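Local structure of ORF48 (Lactococcus phage TP901-1, 3UH8) at residues G77-V82 and F98-Q103; V20-A25 and Q30-Q35; C53-E58 and T114-Y119; I6-T11 and N15-V20. The protein is a structural protein of the phage baseplate, the host-adhesion organelle, and its immunoglobulin-like N-terminal domain probably helps to build that assembly. All coordinates share one frame; numbering follows the deposited sequence. Where two conformers were deposited one is given.

Contact 1: G77-V82 and F98-Q103; sequences GTLKYV and FSFRKQ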
loop_
_atom_site.group_PDB
_atom_site.type_symbol
_atom_site.label_atom_id
_atom_site.label_comp_id
_atom_site.label_asym_id
_atom_site.label_seq_id
_atom_site.Cartn_x
_atom_site.Cartn_y
_atom_site.Cartn_z
ATOM N N GLY A 77 -5.445 -3.719 11.883
ATOM C CA GLY A 77 -5.584 -3.032 10.607
ATOM C C GLY A 77 -4.318 -2.379 10.094
ATOM O O GLY A 77 -4.388 -1.317 9.471
ATOM N N THR A 78 -3.151 -3.004 10.346
ATOM C CA THR A 78 -1.865 -2.469 9.893
ATOM C C THR A 78 -1.153 -3.382 8.913
ATOM O O THR A 78 -1.350 -4.598 8.933
ATOM C CB THR A 78 -0.943 -2.091 11.062
ATOM O OG1 THR A 78 -0.601 -3.257 11.808
ATOM C CG2 THR A 78 -1.528 -1.020 11.959
ATOM N N LEU A 79 -0.315 -2.784 8.057
ATOM C CA LEU A 79 0.496 -3.501 7.078
ATOM C C LEU A 79 1.842 -2.818 6.858
ATOM O O LEU A 79 1.962 -1.602 7.039
ATOM C CB LEU A 79 -0.256 -3.733 5.744
ATOM C CG LEU A 79 -0.675 -2.514 4.901
ATOM C CD1 LEU A 79 0.446 -2.066 3.977
ATOM C CD2 LEU A 79 -1.881 -2.846 4.059
ATOM N N LYS A 80 2.838 -3.599 6.435
ATOM C CA LYS A 80 4.171 -3.109 6.125
ATOM C C LYS A 80 4.542 -3.603 4.729
ATOM O O LYS A 80 4.703 -4.808 4.526
ATOM C CB LYS A 80 5.187 -3.572 7.187
ATOM C CG LYS A 80 6.600 -3.043 6.972
ATOM C CD LYS A 80 7.556 -3.579 8.019
ATOM C CE LYS A 80 8.974 -3.153 7.749
ATOM N NZ LYS A 80 9.886 -3.560 8.847
ATOM N N TYR A 81 4.629 -2.677 3.761
ATOM C CA TYR A 81 5.003 -3.010 2.388
ATOM C C TYR A 81 6.419 -2.510 2.098
ATOM O O TYR A 81 6.676 -1.319 2.235
ATOM C CB TYR A 81 3.984 -2.455 1.356
ATOM C CG TYR A 81 4.529 -2.425 -0.058
ATOM C CD1 TYR A 81 4.682 -3.593 -0.796
ATOM C CD2 TYR A 81 4.959 -1.229 -0.632
ATOM C CE1 TYR A 81 5.237 -3.576 -2.074
ATOM C CE2 TYR A 81 5.511 -1.199 -1.912
ATOM C CZ TYR A 81 5.659 -2.377 -2.625
ATOM O OH TYR A 81 6.201 -2.345 -3.884
ATOM N N VAL A 82 7.312 -3.412 1.666
ATOM C CA VAL A 82 8.693 -3.062 1.310
ATOM C C VAL A 82 8.699 -2.639 -0.159
ATOM O O VAL A 82 8.321 -3.435 -1.023
ATOM C CB VAL A 82 9.699 -4.208 1.618
ATOM C CG1 VAL A 82 11.117 -3.847 1.166
ATOM C CG2 VAL A 82 9.690 -4.566 3.103
ATOM N N PHE A 98 -4.194 -0.265 -1.937
ATOM C CA PHE A 98 -4.122 -1.594 -1.335
ATOM C C PHE A 98 -5.421 -2.356 -1.529
ATOM O O PHE A 98 -6.488 -1.845 -1.196
ATOM C CB PHE A 98 -3.729 -1.531 0.149
ATOM C CG PHE A 98 -2.295 -1.122 0.379
ATOM C CD1 PHE A 98 -1.259 -2.035 0.205
ATOM C CD2 PHE A 98 -1.975 0.172 0.751
ATOM C CE1 PHE A 98 0.071 -1.650 0.391
ATOM C CE2 PHE A 98 -0.645 0.555 0.952
ATOM C CZ PHE A 98 0.370 -0.359 0.768
ATOM N N SER A 99 -5.325 -3.570 -2.089
ATOM C CA SER A 99 -6.450 -4.464 -2.354
ATOM C C SER A 99 -6.357 -5.679 -1.427
ATOM O O SER A 99 -5.288 -6.280 -1.309
ATOM C CB SER A 99 -6.448 -4.891 -3.818
ATOM O OG SER A 99 -7.386 -5.921 -4.079
ATOM N N PHE A 100 -7.469 -6.022 -0.760
ATOM C CA PHE A 100 -7.539 -7.132 0.194
ATOM C C PHE A 100 -8.293 -8.285 -0.434
ATOM O O PHE A 100 -9.441 -8.121 -0.853
ATOM C CB PHE A 100 -8.146 -6.665 1.528
ATOM C CG PHE A 100 -7.370 -5.525 2.155
ATOM C CD1 PHE A 100 -7.601 -4.208 1.770
ATOM C CD2 PHE A 100 -6.378 -5.773 3.096
ATOM C CE1 PHE A 100 -6.864 -3.161 2.325
ATOM C CE2 PHE A 100 -5.647 -4.721 3.659
ATOM C CZ PHE A 100 -5.888 -3.425 3.259
ATOM N N ARG A 101 -7.604 -9.432 -0.585
ATOM C CA ARG A 101 -8.127 -10.590 -1.308
ATOM C C ARG A 101 -8.097 -11.921 -0.560
ATOM O O ARG A 101 -7.277 -12.125 0.336
ATOM C CB ARG A 101 -7.395 -10.736 -2.665
ATOM C CG ARG A 101 -7.102 -9.402 -3.351
ATOM C CD ARG A 101 -6.446 -9.498 -4.706
ATOM N NE ARG A 101 -6.290 -8.159 -5.271
ATOM C CZ ARG A 101 -5.663 -7.880 -6.409
ATOM N NH1 ARG A 101 -5.113 -8.853 -7.125
ATOM N NH2 ARG A 101 -5.575 -6.628 -6.836
ATOM N N LYS A 102 -8.994 -12.842 -0.967
ATOM C CA LYS A 102 -9.074 -14.212 -0.457
ATOM C C LYS A 102 -9.094 -15.211 -1.626
ATOM O O LYS A 102 -9.621 -14.894 -2.697
ATOM C CB LYS A 102 -10.243 -14.387 0.538
ATOM C CG LYS A 102 -11.474 -15.129 0.035
ATOM C CD LYS A 102 -12.724 -14.575 0.680
ATOM C CE LYS A 102 -13.540 -15.627 1.372
ATOM N NZ LYS A 102 -14.862 -15.088 1.783
ATOM N N GLN A 103 -8.520 -16.404 -1.421
ATOM C CA GLN A 103 -8.411 -17.439 -2.436
ATOM C C GLN A 103 -9.560 -18.410 -2.500
ATOM O O GLN A 103 -9.976 -18.985 -1.488
ATOM C CB GLN A 103 -7.094 -18.171 -2.308
ATOM C CG GLN A 103 -6.096 -17.696 -3.318
ATOM C CD GLN A 103 -4.996 -18.693 -3.484
ATOM O OE1 GLN A 103 -4.419 -19.173 -2.510
ATOM N NE2 GLN A 103 -4.697 -19.054 -4.719
#
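The CD1 methyl of Leu79 sits over one face of the Phe98 ring. It stands 3.5 Å above the ring plane, displaced toward the rim. Its line to the ring centroid is 25° off the normal, which meets the geometry of a CH-pi contact. Leu79 CD1 is 3.6 Å from both Phe98 CE1 and Phe98 CZ. The leucine reaches the ring with CG held between its backbone N and carbonyl carbon (chi1 64°). Its second methyl lies between two rings: Leu79 CD2 is 4.0 Å from Phe98 CD1 and 4.1 Å from Phe100 CZ, the latter an oblique approach. Tyr81 adds only its CB, 4.1 Å from Phe98 CE1 and close to the plane of that ring, so Phe98 is touched over a face by one residue and at an edge by the other. The tyrosine then turns away, CG anti to the backbone N, and its OH bonds to Glu67 and Ser84. All four touching residues are buried. The two strands run at 115° to each other, their axes 11.2 Å apart at closest approach, with no hydrogen bond between them. Side-chain packing between strands at this spacing is characteristic of the core of a beta sandwich, here the immunoglobulin-like fold.

Contact 2: V20-A25 and Q30-Q35; sequences VKLRHA and QAIVAQ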
loop_
_atom_site.group_PDB
_atom_site.type_symbol
_atom_site.label_atom_id
_atom_site.label_comp_id
_atom_site.label_asym_id
_atom_site.label_seq_id
_atom_site.Cartn_x
_atom_site.Cartn_y
_atom_site.Cartn_z
ATOM N N VAL A 20 4.972 10.710 1.686
ATOM C CA VAL A 20 5.944 9.616 1.611
ATOM C C VAL A 20 6.963 9.954 0.525
ATOM O O VAL A 20 6.591 10.079 -0.642
ATOM C CB VAL A 20 5.266 8.233 1.381
ATOM C CG1 VAL A 20 6.297 7.136 1.111
ATOM C CG2 VAL A 20 4.380 7.852 2.561
ATOM N N LYS A 21 8.238 10.110 0.914
ATOM C CA LYS A 21 9.326 10.431 -0.011
ATOM C C LYS A 21 10.363 9.313 -0.049
ATOM O O LYS A 21 11.191 9.194 0.858
ATOM C CB LYS A 21 9.961 11.793 0.317
ATOM C CG LYS A 21 9.024 12.967 0.086
ATOM C CD LYS A 21 9.679 14.292 0.405
ATOM C CE LYS A 21 8.778 15.444 0.042
ATOM N NZ LYS A 21 9.410 16.752 0.346
ATOM N N LEU A 22 10.291 8.475 -1.093
ATOM C CA LEU A 22 11.197 7.342 -1.277
ATOM C C LEU A 22 12.417 7.715 -2.128
ATOM O O LEU A 22 12.401 8.736 -2.817
ATOM C CB LEU A 22 10.453 6.124 -1.871
ATOM C CG LEU A 22 9.212 5.595 -1.124
ATOM C CD1 LEU A 22 8.578 4.444 -1.877
ATOM C CD2 LEU A 22 9.547 5.141 0.287
ATOM N N ARG A 23 13.484 6.900 -2.048
ATOM C CA ARG A 23 14.724 7.106 -2.797
ATOM C C ARG A 23 14.905 6.011 -3.830
ATOM O O ARG A 23 14.863 4.825 -3.500
ATOM C CB ARG A 23 15.937 7.212 -1.864
ATOM C CG ARG A 23 15.993 8.532 -1.103
ATOM C CD ARG A 23 16.904 8.455 0.106
ATOM N NE ARG A 23 16.454 7.438 1.055
ATOM C CZ ARG A 23 16.520 7.556 2.377
ATOM N NH1 ARG A 23 17.016 8.654 2.931
ATOM N NH2 ARG A 23 16.081 6.577 3.155
ATOM N N HIS A 24 15.083 6.429 -5.085
ATOM C CA HIS A 24 15.214 5.588 -6.271
ATOM C C HIS A 24 16.271 4.464 -6.244
ATOM O O HIS A 24 15.914 3.298 -6.441
ATOM C CB HIS A 24 15.322 6.470 -7.527
ATOM C CG HIS A 24 15.901 5.776 -8.715
ATOM N ND1 HIS A 24 15.192 4.810 -9.399
ATOM C CD2 HIS A 24 17.122 5.908 -9.280
ATOM C CE1 HIS A 24 15.994 4.398 -10.363
ATOM N NE2 HIS A 24 17.167 5.034 -10.332
ATOM N N ALA A 25 17.553 4.807 -6.039
ATOM C CA ALA A 25 18.647 3.830 -6.060
ATOM C C ALA A 25 19.198 3.467 -4.674
ATOM O O ALA A 25 20.372 3.100 -4.553
ATOM C CB ALA A 25 19.764 4.331 -6.972
ATOM N N GLN A 30 13.311 0.161 2.145
ATOM C CA GLN A 30 12.377 1.281 2.287
ATOM C C GLN A 30 10.978 0.700 2.370
ATOM O O GLN A 30 10.555 -0.015 1.462
ATOM C CB GLN A 30 12.477 2.245 1.095
ATOM C CG GLN A 30 13.811 2.961 0.968
ATOM C CD GLN A 30 13.826 3.845 -0.245
ATOM O OE1 GLN A 30 13.623 5.054 -0.155
ATOM N NE2 GLN A 30 14.036 3.254 -1.411
ATOM N N ALA A 31 10.268 0.976 3.467
ATOM C CA ALA A 31 8.937 0.418 3.651
ATOM C C ALA A 31 7.859 1.425 4.002
ATOM O O ALA A 31 8.129 2.413 4.690
ATOM C CB ALA A 31 8.980 -0.689 4.697
ATOM N N ILE A 32 6.630 1.159 3.517
ATOM C CA ILE A 32 5.442 1.976 3.786
ATOM C C ILE A 32 4.603 1.245 4.846
ATOM O O ILE A 32 4.100 0.150 4.581
ATOM C CB ILE A 32 4.624 2.308 2.497
ATOM C CG1 ILE A 32 5.441 3.192 1.517
ATOM C CG2 ILE A 32 3.272 2.976 2.850
ATOM C CD1 ILE A 32 4.839 3.347 0.081
ATOM N N VAL A 33 4.497 1.827 6.043
ATOM C CA VAL A 33 3.722 1.268 7.147
ATOM C C VAL A 33 2.351 1.939 7.054
ATOM O O VAL A 33 2.263 3.164 7.127
ATOM C CB VAL A 33 4.408 1.456 8.529
ATOM C CG1 VAL A 33 3.615 0.766 9.637
ATOM C CG2 VAL A 33 5.846 0.937 8.505
ATOM N N ALA A 34 1.301 1.152 6.799
ATOM C CA ALA A 34 -0.032 1.725 6.629
ATOM C C ALA A 34 -1.077 1.245 7.626
ATOM O O ALA A 34 -1.194 0.045 7.873
ATOM C CB ALA A 34 -0.521 1.521 5.202
ATOM N N GLN A 35 -1.845 2.199 8.188
ATOM C CA GLN A 35 -2.960 1.933 9.098
ATOM C C GLN A 35 -4.238 1.960 8.241
ATOM O O GLN A 35 -4.568 3.002 7.672
ATOM C CB GLN A 35 -3.008 2.983 10.234
ATOM C CG GLN A 35 -4.293 2.938 11.062
ATOM C CD GLN A 35 -4.127 2.200 12.358
ATOM O OE1 GLN A 35 -3.592 2.734 13.334
ATOM N NE2 GLN A 35 -4.620 0.971 12.411
#
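Two hydrogen bonds join the primary amide of Gln30 to the backbone of Arg23, using both ends of the amide. Arg23 N donates to Gln30 OE1 at 2.6 Å, with an N-H...O angle of 163° and the donor in the carbonyl plane on a lone pair. Gln30 NE2 returns a bond to Arg23 O at 2.7 Å, bent to 152°, the acceptor tilted somewhat out of the amide plane. The side chain thus occupies the donor and acceptor of one residue much as a partner strand would, and two bonds fix the rotation of its amide. Its chain is extended beyond CG, which carries the amide across the gap between the backbones.

Apolar contacts follow beside this pair. In the conformer of Ile32 given, one of two deposited, Val20 CG1 lies 4.1 Å from Ile32 CG1, and Leu22 CD1 is at a looser 4.4 Å from Ile32 CD1. Leu22 CD2 also passes 4.2 Å from Gln30 CB. The exposed Arg23 turns its charge elsewhere, in a salt bridge with Asp26.

Strands 21-23 and 30-35 run nearly antiparallel (157°), but their axes come no nearer than 8.4 Å. Strand 21-23 pairs instead with strand 112-122, whereas strand 30-38 lies between strands 2-9 and 78-82.

Contact 3: C53-E58 and T114-Y119; sequences CLMAQE and TRTFHY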
loop_
_atom_site.group_PDB
_atom_site.type_symbol
_atom_site.label_atom_id
_atom_site.label_comp_id
_atom_site.label_asym_id
_atom_site.label_seq_id
_atom_site.Cartn_x
_atom_site.Cartn_y
_atom_site.Cartn_z
ATOM N N CYS A 53 -1.034 -2.469 -5.174
ATOM C CA CYS A 53 -1.381 -2.258 -6.574
ATOM C C CYS A 53 -0.886 -0.893 -7.038
ATOM O O CYS A 53 -1.495 0.129 -6.720
ATOM C CB CYS A 53 -2.881 -2.433 -6.802
ATOM S SG CYS A 53 -3.531 -4.046 -6.295
ATOM N N LEU A 54 0.259 -0.881 -7.741
ATOM C CA LEU A 54 0.843 0.341 -8.288
ATOM C C LEU A 54 0.143 0.641 -9.597
ATOM O O LEU A 54 0.005 -0.250 -10.449
ATOM C CB LEU A 54 2.371 0.225 -8.486
ATOM C CG LEU A 54 3.076 1.380 -9.238
ATOM C CD1 LEU A 54 3.144 2.660 -8.401
ATOM C CD2 LEU A 54 4.451 0.972 -9.688
ATOM N N MET A 55 -0.308 1.876 -9.799
ATOM C CA MET A 55 -1.008 2.226 -11.007
ATOM C C MET A 55 -0.106 2.717 -12.142
ATOM O O MET A 55 0.850 3.455 -11.907
ATOM C CB MET A 55 -2.126 3.214 -10.703
ATOM C CG MET A 55 -3.341 2.564 -10.077
ATOM S SD MET A 55 -4.679 3.715 -9.733
ATOM C CE MET A 55 -5.363 3.929 -11.377
ATOM N N ALA A 56 -0.398 2.206 -13.336
ATOM C CA ALA A 56 0.313 2.605 -14.554
ATOM C C ALA A 56 -0.186 3.983 -14.959
ATOM O O ALA A 56 -1.396 4.237 -14.993
ATOM C CB ALA A 56 0.043 1.617 -15.675
ATOM N N GLN A 57 0.758 4.880 -15.251
ATOM C CA GLN A 57 0.446 6.228 -15.710
ATOM C C GLN A 57 0.475 6.252 -17.234
ATOM O O GLN A 57 1.102 5.397 -17.866
ATOM C CB GLN A 57 1.354 7.304 -15.067
ATOM C CG GLN A 57 2.855 7.222 -15.380
ATOM C CD GLN A 57 3.604 6.080 -14.720
ATOM O OE1 GLN A 57 3.109 5.391 -13.817
ATOM N NE2 GLN A 57 4.813 5.825 -15.195
ATOM N N GLU A 58 -0.248 7.208 -17.808
ATOM C CA GLU A 58 -0.429 7.426 -19.236
ATOM C C GLU A 58 0.848 7.838 -19.984
ATOM O O GLU A 58 1.330 8.964 -19.865
ATOM C CB GLU A 58 -1.631 8.375 -19.483
ATOM C CG GLU A 58 -1.553 9.784 -18.884
ATOM C CD GLU A 58 -1.411 10.016 -17.384
ATOM O OE1 GLU A 58 -1.592 9.063 -16.590
ATOM O OE2 GLU A 58 -1.129 11.175 -17.003
ATOM N N THR A 114 -8.537 -0.159 -0.503
ATOM C CA THR A 114 -8.372 1.207 -0.014
ATOM C C THR A 114 -8.563 2.128 -1.214
ATOM O O THR A 114 -8.553 1.676 -2.366
ATOM C CB THR A 114 -6.955 1.446 0.577
ATOM O OG1 THR A 114 -5.973 1.389 -0.463
ATOM C CG2 THR A 114 -6.601 0.501 1.717
ATOM N N ARG A 115 -8.690 3.419 -0.952
ATOM C CA ARG A 115 -8.792 4.396 -2.019
ATOM C C ARG A 115 -7.379 4.784 -2.406
ATOM O O ARG A 115 -6.459 4.568 -1.610
ATOM C CB ARG A 115 -9.628 5.582 -1.561
ATOM C CG ARG A 115 -11.100 5.188 -1.517
ATOM C CD ARG A 115 -11.994 6.234 -0.899
ATOM N NE ARG A 115 -11.746 7.564 -1.452
ATOM C CZ ARG A 115 -12.575 8.208 -2.264
ATOM N NH1 ARG A 115 -13.734 7.663 -2.611
ATOM N NH2 ARG A 115 -12.264 9.416 -2.715
ATOM N N THR A 116 -7.179 5.280 -3.643
ATOM C CA THR A 116 -5.840 5.645 -4.117
ATOM C C THR A 116 -5.174 6.714 -3.261
ATOM O O THR A 116 -5.845 7.554 -2.660
ATOM C CB THR A 116 -5.809 6.022 -5.610
ATOM O OG1 THR A 116 -6.546 7.224 -5.829
ATOM C CG2 THR A 116 -6.285 4.907 -6.523
ATOM N N PHE A 117 -3.850 6.642 -3.189
ATOM C CA PHE A 117 -3.000 7.578 -2.476
ATOM C C PHE A 117 -1.763 7.796 -3.323
ATOM O O PHE A 117 -1.469 6.996 -4.219
ATOM C CB PHE A 117 -2.633 7.043 -1.080
ATOM C CG PHE A 117 -1.665 5.881 -1.049
ATOM C CD1 PHE A 117 -2.119 4.575 -1.179
ATOM C CD2 PHE A 117 -0.304 6.092 -0.855
ATOM C CE1 PHE A 117 -1.223 3.501 -1.153
ATOM C CE2 PHE A 117 0.590 5.017 -0.827
ATOM C CZ PHE A 117 0.124 3.729 -0.973
ATOM N N HIS A 118 -1.024 8.859 -3.025
ATOM C CA HIS A 118 0.186 9.168 -3.757
ATOM C C HIS A 118 1.415 9.113 -2.883
ATOM O O HIS A 118 1.342 9.388 -1.685
ATOM C CB HIS A 118 0.077 10.544 -4.417
ATOM C CG HIS A 118 -0.893 10.601 -5.556
ATOM N ND1 HIS A 118 -2.230 10.891 -5.347
ATOM C CD2 HIS A 118 -0.681 10.451 -6.884
ATOM C CE1 HIS A 118 -2.790 10.886 -6.546
ATOM N NE2 HIS A 118 -1.895 10.629 -7.503
ATOM N N TYR A 119 2.550 8.765 -3.498
ATOM C CA TYR A 119 3.868 8.753 -2.879
ATOM C C TYR A 119 4.880 9.280 -3.890
ATOM O O TYR A 119 4.663 9.162 -5.099
ATOM C CB TYR A 119 4.244 7.373 -2.299
ATOM C CG TYR A 119 4.549 6.290 -3.312
ATOM C CD1 TYR A 119 5.852 6.051 -3.736
ATOM C CD2 TYR A 119 3.545 5.447 -3.781
ATOM C CE1 TYR A 119 6.146 5.030 -4.640
ATOM C CE2 TYR A 119 3.827 4.418 -4.682
ATOM C CZ TYR A 119 5.131 4.213 -5.107
ATOM O OH TYR A 119 5.416 3.221 -6.007
#
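The backbones of 53-58 and 114-119 remain well separated where Leu54 and Met55 meet Tyr119 and Thr116, the nearest CA pair being Met55 and Thr116 at 9.1 Å, with no hydrogen bond between the segments; the contact therefore rests on side chains alone.

The buried half is formed by Leu54 and Tyr119, whose side chains meet at their ends and cross at about a right angle. Leu54 CD1 sits 3.3 Å from Tyr119 OH and 4.1 Å from Tyr119 CZ, so a single methyl meets the phenol end of the ring, obliquely to its plane. The tyrosine CG lies between its own N and carbonyl carbon (chi1 71°), a torsion that swings the ring from strand 117-119 toward the leucine. A hydrogen bond to Ala87 O occupies the hydroxyl, so the buried oxygen has a polar partner while its flank is apolar.

Met55 and Thr116 make the outer half, again crossing at roughly a right angle. Met55 SD meets Thr116 CG2 at 3.8 Å; the methionine chain, extended as far as SD, bends at the CG-SD bond (chi3 77°) and turns CE aside. On the threonine the methyl takes the thioether while OG1 bonds to Glu95, which divides the side chain into an apolar and a polar branch.

The two segments have strand 92-103 as a common neighbour: strands 49-54 and 112-122 both pair with it antiparallel. Strand 65-73 pairs with 49-54, and helix 85-89 supplies Ala87 at the buried end.

Contact 4: I6-T11 and N15-V20; sequences ITLSTT and NNIGIV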
loop_
_atom_site.group_PDB
_atom_site.type_symbol
_atom_site.label_atom_id
_atom_site.label_comp_id
_atom_site.label_asym_id
_atom_site.label_seq_id
_atom_site.Cartn_x
_atom_site.Cartn_y
_atom_site.Cartn_z
ATOM N N ILE A 6 1.634 6.076 7.362
ATOM C CA ILE A 6 0.442 6.762 6.850
ATOM C C ILE A 6 -0.835 5.993 7.221
ATOM O O ILE A 6 -0.789 4.776 7.410
ATOM C CB ILE A 6 0.505 7.052 5.316
ATOM C CG1 ILE A 6 0.730 5.770 4.475
ATOM C CG2 ILE A 6 1.502 8.173 4.975
ATOM C CD1 ILE A 6 0.295 5.883 3.033
ATOM N N THR A 7 -1.968 6.706 7.307
ATOM C CA THR A 7 -3.278 6.123 7.603
ATOM C C THR A 7 -4.114 6.176 6.318
ATOM O O THR A 7 -4.349 7.264 5.787
ATOM C CB THR A 7 -3.946 6.849 8.786
ATOM O OG1 THR A 7 -3.007 6.993 9.853
ATOM C CG2 THR A 7 -5.190 6.130 9.287
ATOM N N LEU A 8 -4.541 5.007 5.814
ATOM C CA LEU A 8 -5.324 4.924 4.581
ATOM C C LEU A 8 -6.765 4.510 4.810
ATOM O O LEU A 8 -7.029 3.553 5.537
ATOM C CB LEU A 8 -4.646 4.013 3.543
ATOM C CG LEU A 8 -3.265 4.460 3.063
ATOM C CD1 LEU A 8 -2.576 3.363 2.311
ATOM C CD2 LEU A 8 -3.344 5.725 2.222
ATOM N N SER A 9 -7.695 5.231 4.163
ATOM C CA SER A 9 -9.132 5.004 4.260
ATOM C C SER A 9 -9.718 4.269 3.050
ATOM O O SER A 9 -9.199 4.382 1.936
ATOM C CB SER A 9 -9.866 6.322 4.487
ATOM O OG SER A 9 -11.261 6.121 4.639
ATOM N N THR A 10 -10.812 3.524 3.286
ATOM C CA THR A 10 -11.547 2.778 2.257
ATOM C C THR A 10 -12.800 3.555 1.845
ATOM O O THR A 10 -13.307 3.381 0.735
ATOM C CB THR A 10 -11.900 1.366 2.746
ATOM O OG1 THR A 10 -12.784 1.457 3.865
ATOM C CG2 THR A 10 -10.673 0.542 3.109
ATOM N N THR A 11 -13.291 4.400 2.759
ATOM C CA THR A 11 -14.462 5.252 2.578
ATOM C C THR A 11 -14.060 6.648 2.091
ATOM O O THR A 11 -14.629 7.148 1.123
ATOM C CB THR A 11 -15.248 5.361 3.906
ATOM O OG1 THR A 11 -14.385 5.901 4.907
ATOM C CG2 THR A 11 -15.820 4.034 4.385
ATOM N N ASN A 15 -5.941 11.940 0.036
ATOM C CA ASN A 15 -5.132 13.105 -0.367
ATOM C C ASN A 15 -4.550 13.944 0.797
ATOM O O ASN A 15 -3.701 14.805 0.552
ATOM C CB ASN A 15 -5.945 14.003 -1.311
ATOM C CG ASN A 15 -7.216 14.547 -0.702
ATOM O OD1 ASN A 15 -8.076 13.802 -0.232
ATOM N ND2 ASN A 15 -7.354 15.863 -0.680
ATOM N N ASN A 16 -5.011 13.715 2.041
ATOM C CA ASN A 16 -4.570 14.467 3.221
ATOM C C ASN A 16 -3.445 13.796 4.023
ATOM O O ASN A 16 -2.915 14.407 4.955
ATOM C CB ASN A 16 -5.766 14.788 4.119
ATOM N N ILE A 17 -3.065 12.559 3.644
ATOM C CA ILE A 17 -2.019 11.739 4.283
ATOM C C ILE A 17 -0.643 12.422 4.298
ATOM O O ILE A 17 -0.415 13.366 3.535
ATOM C CB ILE A 17 -1.938 10.319 3.635
ATOM C CG1 ILE A 17 -1.412 10.378 2.171
ATOM C CG2 ILE A 17 -3.276 9.579 3.743
ATOM C CD1 ILE A 17 -0.857 9.101 1.598
ATOM N N GLY A 18 0.257 11.914 5.143
ATOM C CA GLY A 18 1.636 12.384 5.235
ATOM C C GLY A 18 2.373 12.113 3.938
ATOM O O GLY A 18 2.079 11.126 3.256
ATOM N N ILE A 19 3.293 13.009 3.560
ATOM C CA ILE A 19 4.026 12.878 2.301
ATOM C C ILE A 19 5.162 11.852 2.373
ATOM O O ILE A 19 6.171 12.086 3.041
ATOM C CB ILE A 19 4.422 14.253 1.682
ATOM C CG1 ILE A 19 3.160 15.140 1.490
ATOM C CG2 ILE A 19 5.177 14.064 0.355
ATOM C CD1 ILE A 19 3.396 16.603 1.129
ATOM N N VAL A 20 4.972 10.710 1.686
ATOM C CA VAL A 20 5.944 9.616 1.611
ATOM C C VAL A 20 6.963 9.954 0.525
ATOM O O VAL A 20 6.591 10.079 -0.642
ATOM C CB VAL A 20 5.266 8.233 1.381
ATOM C CG1 VAL A 20 6.297 7.136 1.111
ATOM C CG2 VAL A 20 4.380 7.852 2.561
#
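Ile6 and Ile17 meet through their CD1 methyls, 3.7 Å apart, the two side chains crossing at an oblique angle. They share one conformation: each holds CG1 between its backbone N and carbonyl carbon (chi1 56° for Ile6 and 68° for Ile17). In both, the CG2 branch is then anti to the carbonyl carbon, and the two branches of each residue have different partners.

The CG2 branch of Ile17 settles against the strand. It is 3.3 Å from Thr7 O, and Leu8 CD2 is 4.1 Å from Ile17 CG2. The CG2 branch of Ile6 points toward the other end of the loop, where it touches Gly18 O at 3.5 Å and Val20 CG2 at 3.8 Å. Val20 crosses Ile6 at about a right angle and offers the methyl that is anti to its carbonyl carbon. Ile6 therefore lies against three residues of the 15-20 segment, with the closest CA pair, Ile6 and Gly18, at 6.0 Å.

Phe117 of strand 112-122 touches both Leu8 and Ile17, continuing the apolar patch toward the interior. Ser9 closes the strand end, its N bonded to Asn14 in the connection between the segments.

No hydrogen bond crosses between the segments, although backbone carbonyls of Thr7 and Gly18 lie against methyl groups. The irregular 15-20 segment is thus laid over strand 6-9 by the fit of branched aliphatic side chains, an apolar seam that does not depend on strand pairing.

How the contacts relate
From the N terminus, contact 4 closes first, folding 15-20 back on strand 2-9 across a three-residue connection. Contact 2 follows in series and shares Val20 with it, closing the short connection into strand 30-38, which pairs in parallel with 2-9. Contact 3 closes the longest loop, from 53-58 to 114-119, and contact 1 is nested inside it. The contacts also join laterally: Tyr81 O to Ile32 N (2.8 Å) links contacts 1 and 2, Phe98 O to Thr114 N (2.7 Å) links contacts 1 and 3, and Arg115 N to Ser9 O (3.1 Å) links contacts 3 and 4. Together they tie the N-terminal strands to the central and C-terminal ones.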